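Local coordinates for ABC transporter, substrate-binding protein (Clostridium perfringens, PDB 4EDP), which probably binds a solute outside the cell membrane and delivers it to the permease of an ABC importer, at residues Gly104-Leu109 and Asn268-Ser273; Ile168-Ile173 and Asn344-Ile349; Asn121-Ser126 and Thr260-Asn265. All coordinates share one frame; numbering follows the deposited sequence. Where two conformers were deposited one is given.

How the contacts relate
Contacts 1 and 3 share strand 262-269, contact 1 toward its 269 end and contact 3 toward its 262 end, with centres 21 Å apart; along the chain contact 3 is nested within the loop that contact 1 closes. Contact 2, its centre 34 Å from that of contact 1 and 24 Å from that of contact 3, joins strand 168-171 to the C-terminal helix 332-350; its segments alternate with those of both others. All three reach the same mixed sheet, whose strand order fits the two lobes of a group II solute-binding protein: contact 1 in the first, contact 2 in the second, contact 3 about 9 Å from the centre of the molecule, consistent with lobes that close on a solute.

Contact 1: residues Gly104-Leu109 and Asn268-Ser273; sequences GIFDKL and NINKNS. With ACT (acetate ion), chain H.
The ring of Phe106 is stacked on the side chain of Asn268, whose CB sits 3.5 Å above the plane, over its centre. The amide runs on nearly parallel to the ring, with 12° between the planes. On the opposite face lies Ile105 CB, displaced toward the rim, while the side chain of Asn270 stands at the ring's edge, its amide turned almost perpendicular. Phenylalanine suits this buried place, which Met79 and Val101 also line; Asn268 presents an apolar CB and keeps its OD1 for Gly133 N and a water that also bridges Asp107 O and Ile269 N. In the first lobe of this group II solute-binding fold, the loop after helix 94-103 meets the end of strand 262-269 through a single beta bridge, Phe106 with Asn270. Its bonds run from Asp107 N to Ile269 O (3.0 Å) and from Lys271 N to Ile105 O (2.8 Å, 176° at the hydrogen). Gly104 closes the helix in a Schellman motif; at its backbone angles a CB would be jammed against the preceding carbonyl O, so glycine suits the place. Lys271 bends at chi3 (-66°), turning NZ onto Gly104 O at 3.0 Å, above the carbonyl plane, and NZ also binds an acetate, probably from the crystallisation liquor. Asp107 OD2 makes a salt bridge with Lys276 NZ, while OD1 lies beside Lys271 CG. Leu109 CD2 packs on Ile269 CD1.

Contact 2: residues Ile168-Ile173 and Asn344-Ile349; sequences IAIPDI and NNWNRI
In the second lobe, the C-terminal helix 332-350 packs where strand 168-171 runs out into a loop, and Trp346 is the residue it inserts there. With CG anti to the backbone N (chi1 -179°), the indole reaches away from the helix to the strand end. Ile173 lies over one of its faces: CB is 3.5 Å from Trp346 CG, a CH-pi contact above the five-membered ring. A branched side chain fits well here: its CB methine and CG2 methyl lie on the five-membered ring and CD1 reaches toward Trp346 CE3. At the far end of the indole, Ile170 CD1 touches Trp346 CH2 at 3.9 Å, and Met181 and Leu205 add further apolar packing. The carbonyl of Pro171 is buried against the six-membered ring, with Pro171 O 3.3 Å from Trp346 CZ2, and finds no hydrogen-bond partner. The indole N-H has a partner, but a weak one: Trp346 NE1 gives Asp172 OD1 a bond of 2.8 Å, bent to 127° at the hydrogen, with carboxylate and ring 77° apart. Asp172 suits the spot with two acceptors: OD1 also takes a weak bond from Thr215 OG1, and OD2 accepts from Thr174 OG1 and from a water that donates to Asn347 OD1, joining loop to helix. Strand 168-171 lies parallel to strands 212-216 and 233-237, the core of an alpha/beta lobe of the periplasmic-binding-protein fold.

Contact 3: residues Asn121-Ser126 and Thr260-Asn265; sequences NEKAKS and TYLNFN
Phe264 reaches from strand 262-269 to the turn that leads into helix 125-130. This strand pairs antiparallel with strands 89-93 and 135-145, as expected of the inserted antiparallel strand in a group II solute-binding fold. From CB the side chain sets out with CG beside the backbone N (chi1 -56°), and the ring crosses to the turn with its outer carbons foremost. CE1 meets the backbone and methyl of Ala124, at 3.8 Å from Ala124 CA and 4.1 Å from Ala124 CB. CZ, the tip, lies 3.7 Å from Lys123 O, and CE2 is 4.0 Å from Ser126 OG, both van der Waals contacts. Alanine suits a place where a large flat ring comes close to the backbone. Two residues earlier, Leu262 turns to the same segment: its CD1 packs on Lys123 CB at 3.6 Å, the two side chains crossing at about a right angle. Lys123 offers its aliphatic base here, then bends at chi2 and carries NZ off to a weak bond with Ala327 O. The turn that receives these side chains is held by its own bonds. Asn121 forms an Asx motif, a role suited to its short amide, with OD1 accepting from Ala124 N at 2.9 Å and 169°. Lys123 O is gripped twice, by Ser126 N and by the hydroxyl of Ser126, whose OG comes to 2.7 Å from Lys123 O, nearly in line with the carbonyl bond.

Contact 1: residues Gly104-Leu109 and Asn268-Ser273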
loop_
_atom_site.group_PDB
_atom_site.type_symbol
_atom_site.label_atom_id
_atom_site.label_comp_id
_atom_site.label_asym_id
_atom_site.label_seq_id
_atom_site.Cartn_x
_atom_site.Cartn_y
_atom_site.Cartn_z
ATOM N N GLY A 104 10.218 15.547 10.697
ATOM C CA GLY A 104 10.811 15.428 12.023
ATOM C C GLY A 104 9.816 15.148 13.125
ATOM O O GLY A 104 10.097 15.420 14.295
ATOM N N ILE A 105 8.677 14.575 12.745
ATOM C CA ILE A 105 7.582 14.267 13.667
ATOM C C ILE A 105 7.678 12.937 14.393
ATOM O O ILE A 105 7.082 12.767 15.460
ATOM C CB ILE A 105 6.247 14.187 12.892
ATOM C CG1 ILE A 105 6.045 15.449 12.057
ATOM C CG2 ILE A 105 5.072 13.948 13.847
ATOM C CD1 ILE A 105 6.148 16.713 12.862
ATOM N N PHE A 106 8.431 12.006 13.819
ATOM C CA PHE A 106 8.520 10.647 14.343
ATOM C C PHE A 106 9.908 10.252 14.823
ATOM O O PHE A 106 10.915 10.691 14.285
ATOM C CB PHE A 106 8.107 9.633 13.266
ATOM C CG PHE A 106 6.748 9.879 12.667
ATOM C CD1 PHE A 106 5.655 10.128 13.480
ATOM C CD2 PHE A 106 6.541 9.746 11.305
ATOM C CE1 PHE A 106 4.401 10.331 12.937
ATOM C CE2 PHE A 106 5.276 9.940 10.751
ATOM C CZ PHE A 106 4.209 10.228 11.574
ATOM N N ASP A 107 9.949 9.382 15.817
ATOM C CA ASP A 107 11.219 8.909 16.330
ATOM C C ASP A 107 11.864 7.793 15.528
ATOM O O ASP A 107 11.165 6.917 15.003
ATOM C CB ASP A 107 11.031 8.251 17.709
ATOM C CG ASP A 107 11.095 9.209 18.867
ATOM O OD1 ASP A 107 11.339 10.423 18.686
ATOM O OD2 ASP A 107 10.941 8.696 19.995
ATOM N N LYS A 108 13.193 7.818 15.425
ATOM C CA LYS A 108 13.921 6.715 14.798
ATOM C C LYS A 108 13.799 5.651 15.899
ATOM O O LYS A 108 14.125 5.919 17.056
ATOM C CB LYS A 108 15.375 7.090 14.506
ATOM C CG LYS A 108 16.164 6.036 13.730
ATOM C CD LYS A 108 17.620 6.448 13.592
ATOM C CE LYS A 108 18.463 5.419 12.839
ATOM N NZ LYS A 108 18.109 5.324 11.402
ATOM N N LEU A 109 13.331 4.457 15.556
ATOM C CA LEU A 109 13.048 3.439 16.571
ATOM C C LEU A 109 14.155 2.508 17.012
ATOM O O LEU A 109 15.002 2.110 16.222
ATOM C CB LEU A 109 11.873 2.598 16.105
ATOM C CG LEU A 109 10.563 3.334 15.789
ATOM C CD1 LEU A 109 9.490 2.299 15.414
ATOM C CD2 LEU A 109 10.104 4.197 16.980
ATOM N N ASN A 268 4.169 4.565 13.416
ATOM C CA ASN A 268 5.256 5.368 13.964
ATOM C C ASN A 268 4.969 5.879 15.366
ATOM O O ASN A 268 3.795 6.016 15.775
ATOM C CB ASN A 268 5.493 6.574 13.050
ATOM C CG ASN A 268 6.369 6.242 11.899
ATOM O OD1 ASN A 268 7.594 6.253 12.039
ATOM N ND2 ASN A 268 5.761 5.967 10.728
ATOM N N ILE A 269 6.037 6.149 16.103
ATOM C CA ILE A 269 5.927 6.736 17.421
ATOM C C ILE A 269 6.191 8.234 17.286
ATOM O O ILE A 269 7.219 8.655 16.753
ATOM C CB ILE A 269 6.937 6.143 18.438
ATOM C CG1 ILE A 269 6.666 4.653 18.653
ATOM C CG2 ILE A 269 6.828 6.885 19.774
ATOM C CD1 ILE A 269 7.589 3.979 19.694
ATOM N N ASN A 270 5.249 9.048 17.745
ATOM C CA ASN A 270 5.426 10.498 17.667
ATOM C C ASN A 270 6.508 10.987 18.617
ATOM O O ASN A 270 6.592 10.576 19.763
ATOM C CB ASN A 270 4.115 11.239 17.901
ATOM C CG ASN A 270 3.104 10.924 16.858
ATOM O OD1 ASN A 270 2.733 9.760 16.675
ATOM N ND2 ASN A 270 2.624 11.959 16.159
ATOM N N LYS A 271 7.355 11.856 18.097
ATOM C CA LYS A 271 8.480 12.382 18.843
ATOM C C LYS A 271 8.048 13.119 20.118
ATOM O O LYS A 271 8.759 13.079 21.128
ATOM C CB LYS A 271 9.301 13.279 17.913
ATOM C CG LYS A 271 10.601 13.774 18.485
ATOM C CD LYS A 271 11.431 14.490 17.417
ATOM C CE LYS A 271 11.887 13.539 16.324
ATOM N NZ LYS A 271 12.684 14.243 15.274
ATOM N N ASN A 272 6.870 13.739 20.092
ATOM C CA ASN A 272 6.376 14.490 21.247
ATOM C C ASN A 272 5.653 13.596 22.279
ATOM O O ASN A 272 5.233 14.067 23.335
ATOM C CB ASN A 272 5.455 15.626 20.759
ATOM C CG ASN A 272 5.191 16.686 21.825
ATOM O OD1 ASN A 272 6.082 17.050 22.591
ATOM N ND2 ASN A 272 3.966 17.213 21.851
ATOM N N SER A 273 5.522 12.304 21.985
ATOM C CA SER A 273 4.860 11.383 22.905
ATOM C C SER A 273 5.491 11.345 24.288
ATOM O O SER A 273 6.714 11.372 24.425
ATOM C CB SER A 273 4.878 9.962 22.351
ATOM O OG SER A 273 4.295 9.063 23.277
HETATM C C ACT H . 14.353 12.975 12.007
HETATM O O ACT H . 14.500 11.883 12.594
HETATM O OXT ACT H . 14.221 13.964 12.756
HETATM C CH3 ACT H . 14.338 13.101 10.508
HETATM O O HOH W 1 5.884 14.627 17.182
HETATM O O HOH W 2 8.519 5.991 14.678
#

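Contact 2: residues Ile168-Ile173 and Asn344-Ile349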
loop_
_atom_site.group_PDB
_atom_site.type_symbol
_atom_site.label_atom_id
_atom_site.label_comp_id
_atom_site.label_asym_id
_atom_site.label_seq_id
_atom_site.Cartn_x
_atom_site.Cartn_y
_atom_site.Cartn_z
ATOM N N ILE A 168 -7.374 -0.540 -21.703
ATOM C CA ILE A 168 -6.864 -0.677 -20.332
ATOM C C ILE A 168 -7.117 0.528 -19.436
ATOM O O ILE A 168 -7.342 1.640 -19.906
ATOM C CB ILE A 168 -5.313 -1.003 -20.281
ATOM C CG1 ILE A 168 -4.432 0.225 -20.467
ATOM C CG2 ILE A 168 -4.932 -2.120 -21.289
ATOM C CD1 ILE A 168 -2.924 -0.091 -20.313
ATOM N N ALA A 169 -7.107 0.270 -18.130
ATOM C CA ALA A 169 -7.205 1.321 -17.119
ATOM C C ALA A 169 -5.983 1.186 -16.204
ATOM O O ALA A 169 -5.567 0.062 -15.878
ATOM C CB ALA A 169 -8.507 1.220 -16.303
ATOM N N ILE A 170 -5.427 2.322 -15.801
ATOM C CA ILE A 170 -4.267 2.362 -14.920
ATOM C C ILE A 170 -4.561 3.349 -13.776
ATOM O O ILE A 170 -5.363 4.279 -13.920
ATOM C CB ILE A 170 -2.964 2.739 -15.673
ATOM C CG1 ILE A 170 -3.022 4.174 -16.201
ATOM C CG2 ILE A 170 -2.702 1.731 -16.838
ATOM C CD1 ILE A 170 -1.782 4.627 -17.029
ATOM N N PRO A 171 -3.938 3.128 -12.617
ATOM C CA PRO A 171 -4.151 4.012 -11.493
ATOM C C PRO A 171 -3.536 5.378 -11.725
ATOM O O PRO A 171 -2.450 5.488 -12.325
ATOM C CB PRO A 171 -3.426 3.294 -10.343
ATOM C CG PRO A 171 -2.367 2.532 -11.004
ATOM C CD PRO A 171 -3.007 2.037 -12.280
ATOM N N ASP A 172 -4.215 6.418 -11.255
ATOM C CA ASP A 172 -3.707 7.765 -11.429
ATOM C C ASP A 172 -2.493 7.981 -10.532
ATOM O O ASP A 172 -2.317 7.294 -9.510
ATOM C CB ASP A 172 -4.772 8.803 -11.089
ATOM C CG ASP A 172 -4.355 10.195 -11.496
ATOM O OD1 ASP A 172 -4.019 10.391 -12.684
ATOM O OD2 ASP A 172 -4.354 11.081 -10.622
ATOM N N ILE A 173 -1.659 8.934 -10.920
ATOM C CA ILE A 173 -0.440 9.253 -10.170
ATOM C C ILE A 173 -0.700 9.609 -8.710
ATOM O O ILE A 173 0.154 9.348 -7.852
ATOM C CB ILE A 173 0.343 10.395 -10.860
ATOM C CG1 ILE A 173 1.743 10.544 -10.254
ATOM C CG2 ILE A 173 -0.455 11.707 -10.815
ATOM C CD1 ILE A 173 2.639 9.253 -10.395
ATOM N N ASN A 344 3.366 16.567 -12.324
ATOM C CA ASN A 344 3.351 17.487 -13.462
ATOM C C ASN A 344 3.496 16.728 -14.780
ATOM O O ASN A 344 2.700 16.910 -15.702
ATOM C CB ASN A 344 4.458 18.539 -13.339
ATOM C CG ASN A 344 4.164 19.584 -12.282
ATOM O OD1 ASN A 344 3.086 19.596 -11.691
ATOM N ND2 ASN A 344 5.114 20.490 -12.057
ATOM N N ASN A 345 4.506 15.872 -14.858
ATOM C CA ASN A 345 4.756 15.065 -16.066
ATOM C C ASN A 345 3.569 14.171 -16.427
ATOM O O ASN A 345 3.181 14.067 -17.595
ATOM C CB ASN A 345 5.963 14.153 -15.872
ATOM C CG ASN A 345 7.298 14.871 -16.014
ATOM O OD1 ASN A 345 7.388 15.944 -16.611
ATOM N ND2 ASN A 345 8.358 14.241 -15.502
ATOM N N TRP A 346 3.007 13.524 -15.413
ATOM C CA TRP A 346 1.878 12.602 -15.595
ATOM C C TRP A 346 0.673 13.325 -16.161
ATOM O O TRP A 346 0.099 12.899 -17.163
ATOM C CB TRP A 346 1.503 11.979 -14.254
ATOM C CG TRP A 346 0.369 10.991 -14.306
ATOM C CD1 TRP A 346 -0.976 11.272 -14.288
ATOM C CD2 TRP A 346 0.479 9.556 -14.328
ATOM N NE1 TRP A 346 -1.697 10.102 -14.309
ATOM C CE2 TRP A 346 -0.829 9.037 -14.325
ATOM C CE3 TRP A 346 1.561 8.666 -14.328
ATOM C CZ2 TRP A 346 -1.084 7.668 -14.350
ATOM C CZ3 TRP A 346 1.315 7.307 -14.351
ATOM C CH2 TRP A 346 -0.004 6.816 -14.364
ATOM N N ASN A 347 0.290 14.418 -15.510
ATOM C CA ASN A 347 -0.851 15.200 -15.958
ATOM C C ASN A 347 -0.653 15.766 -17.365
ATOM O O ASN A 347 -1.583 15.791 -18.154
ATOM C CB ASN A 347 -1.175 16.311 -14.951
ATOM C CG ASN A 347 -1.733 15.767 -13.636
ATOM O OD1 ASN A 347 -2.246 14.650 -13.590
ATOM N ND2 ASN A 347 -1.658 16.564 -12.576
ATOM N N ARG A 348 0.555 16.225 -17.670
ATOM C CA ARG A 348 0.864 16.750 -18.994
ATOM C C ARG A 348 0.649 15.663 -20.042
ATOM O O ARG A 348 0.101 15.916 -21.113
ATOM C CB ARG A 348 2.312 17.250 -19.029
ATOM C CG ARG A 348 2.826 17.706 -20.394
ATOM C CD ARG A 348 4.252 18.235 -20.279
ATOM N NE ARG A 348 5.160 17.252 -19.689
ATOM C CZ ARG A 348 5.788 16.293 -20.368
ATOM N NH1 ARG A 348 5.621 16.175 -21.681
ATOM N NH2 ARG A 348 6.584 15.441 -19.730
ATOM N N ILE A 349 1.059 14.445 -19.710
ATOM C CA ILE A 349 0.943 13.302 -20.613
ATOM C C ILE A 349 -0.422 12.665 -20.729
ATOM O O ILE A 349 -0.891 12.389 -21.830
ATOM C CB ILE A 349 1.852 12.144 -20.159
ATOM C CG1 ILE A 349 3.304 12.457 -20.462
ATOM C CG2 ILE A 349 1.474 10.876 -20.884
ATOM C CD1 ILE A 349 4.239 11.353 -20.009
HETATM O O HOH W 3 -3.827 13.667 -11.559
#

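Contact 3: residues Asn121-Ser126 and Thr260-Asn265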
loop_
_atom_site.group_PDB
_atom_site.type_symbol
_atom_site.label_atom_id
_atom_site.label_comp_id
_atom_site.label_asym_id
_atom_site.label_seq_id
_atom_site.Cartn_x
_atom_site.Cartn_y
_atom_site.Cartn_z
ATOM N N ASN A 121 8.397 -10.460 7.035
ATOM C CA ASN A 121 8.916 -11.069 5.813
ATOM C C ASN A 121 10.014 -10.142 5.276
ATOM O O ASN A 121 10.075 -8.981 5.661
ATOM C CB ASN A 121 7.797 -11.381 4.812
ATOM C CG ASN A 121 7.083 -10.155 4.306
ATOM O OD1 ASN A 121 7.701 -9.233 3.766
ATOM N ND2 ASN A 121 5.749 -10.181 4.383
ATOM N N GLU A 122 10.883 -10.667 4.414
ATOM C CA GLU A 122 12.016 -9.903 3.908
ATOM C C GLU A 122 11.636 -8.587 3.232
ATOM O O GLU A 122 12.348 -7.597 3.383
ATOM C CB GLU A 122 12.828 -10.743 2.934
ATOM C CG GLU A 122 14.084 -10.028 2.471
ATOM C CD GLU A 122 14.813 -10.746 1.372
ATOM O OE1 GLU A 122 14.618 -11.965 1.237
ATOM O OE2 GLU A 122 15.594 -10.077 0.646
ATOM N N LYS A 123 10.538 -8.560 2.478
ATOM C CA LYS A 123 10.124 -7.308 1.839
ATOM C C LYS A 123 9.705 -6.236 2.862
ATOM O O LYS A 123 10.104 -5.066 2.748
ATOM C CB LYS A 123 8.999 -7.535 0.830
ATOM C CG LYS A 123 9.322 -8.531 -0.237
ATOM C CD LYS A 123 10.516 -8.166 -1.051
ATOM C CE LYS A 123 10.826 -9.291 -2.018
ATOM N NZ LYS A 123 12.053 -9.017 -2.771
ATOM N N ALA A 124 8.892 -6.633 3.835
ATOM C CA ALA A 124 8.426 -5.719 4.881
ATOM C C ALA A 124 9.619 -5.223 5.718
ATOM O O ALA A 124 9.593 -4.106 6.243
ATOM C CB ALA A 124 7.330 -6.415 5.769
ATOM N N LYS A 125 10.662 -6.035 5.850
ATOM C CA LYS A 125 11.839 -5.613 6.616
ATOM C C LYS A 125 12.546 -4.404 6.004
ATOM O O LYS A 125 13.350 -3.753 6.660
ATOM C CB LYS A 125 12.781 -6.782 6.898
ATOM C CG LYS A 125 12.282 -7.647 8.042
ATOM C CD LYS A 125 13.143 -8.885 8.250
ATOM C CE LYS A 125 12.731 -9.633 9.507
ATOM N NZ LYS A 125 13.465 -10.924 9.697
ATOM N N SER A 126 12.237 -4.075 4.753
ATOM C CA SER A 126 12.782 -2.845 4.178
ATOM C C SER A 126 12.384 -1.618 5.050
ATOM O O SER A 126 13.137 -0.647 5.146
ATOM C CB SER A 126 12.291 -2.670 2.739
ATOM O OG SER A 126 10.883 -2.515 2.694
ATOM N N THR A 260 5.431 -8.393 -8.755
ATOM C CA THR A 260 4.440 -7.373 -8.450
ATOM C C THR A 260 5.126 -6.277 -7.619
ATOM O O THR A 260 6.339 -6.348 -7.340
ATOM C CB THR A 260 3.274 -7.936 -7.580
ATOM O OG1 THR A 260 2.255 -6.929 -7.416
ATOM C CG2 THR A 260 3.764 -8.332 -6.234
ATOM N N TYR A 261 4.372 -5.217 -7.326
ATOM C CA TYR A 261 4.821 -4.112 -6.489
ATOM C C TYR A 261 3.970 -4.083 -5.230
ATOM O O TYR A 261 2.746 -4.228 -5.285
ATOM C CB TYR A 261 4.692 -2.761 -7.208
ATOM C CG TYR A 261 5.754 -2.552 -8.253
ATOM C CD1 TYR A 261 5.659 -3.153 -9.497
ATOM C CD2 TYR A 261 6.851 -1.738 -7.995
ATOM C CE1 TYR A 261 6.645 -2.973 -10.455
ATOM C CE2 TYR A 261 7.845 -1.548 -8.950
ATOM C CZ TYR A 261 7.731 -2.159 -10.171
ATOM O OH TYR A 261 8.692 -1.988 -11.129
ATOM N N LEU A 262 4.634 -3.947 -4.086
ATOM C CA LEU A 262 3.944 -3.869 -2.821
ATOM C C LEU A 262 3.848 -2.441 -2.329
ATOM O O LEU A 262 4.626 -1.570 -2.741
ATOM C CB LEU A 262 4.728 -4.627 -1.742
ATOM C CG LEU A 262 5.108 -6.073 -2.033
ATOM C CD1 LEU A 262 5.899 -6.670 -0.852
ATOM C CD2 LEU A 262 3.871 -6.878 -2.369
ATOM N N ASN A 263 2.859 -2.202 -1.477
ATOM C CA ASN A 263 2.763 -0.941 -0.738
ATOM C C ASN A 263 2.465 -1.356 0.714
ATOM O O ASN A 263 1.920 -2.441 0.952
ATOM C CB ASN A 263 1.779 0.068 -1.310
ATOM C CG ASN A 263 0.362 -0.399 -1.283
ATOM O OD1 ASN A 263 -0.341 -0.260 -0.270
ATOM N ND2 ASN A 263 -0.111 -0.887 -2.429
ATOM N N PHE A 264 2.878 -0.521 1.657
ATOM C CA PHE A 264 2.719 -0.806 3.086
ATOM C C PHE A 264 2.022 0.314 3.839
ATOM O O PHE A 264 2.045 1.464 3.405
ATOM C CB PHE A 264 4.118 -0.902 3.739
ATOM C CG PHE A 264 5.050 -1.920 3.098
ATOM C CD1 PHE A 264 4.839 -3.272 3.265
ATOM C CD2 PHE A 264 6.138 -1.517 2.361
ATOM C CE1 PHE A 264 5.674 -4.217 2.681
ATOM C CE2 PHE A 264 6.979 -2.463 1.781
ATOM C CZ PHE A 264 6.734 -3.808 1.930
ATOM N N ASN A 265 1.425 -0.034 4.981
ATOM C CA ASN A 265 0.935 0.941 5.935
ATOM C C ASN A 265 1.862 0.691 7.123
ATOM O O ASN A 265 2.202 -0.455 7.419
ATOM C CB ASN A 265 -0.530 0.750 6.325
ATOM C CG ASN A 265 -1.471 0.996 5.161
ATOM O OD1 ASN A 265 -1.132 1.715 4.213
ATOM N ND2 ASN A 265 -2.660 0.432 5.242
#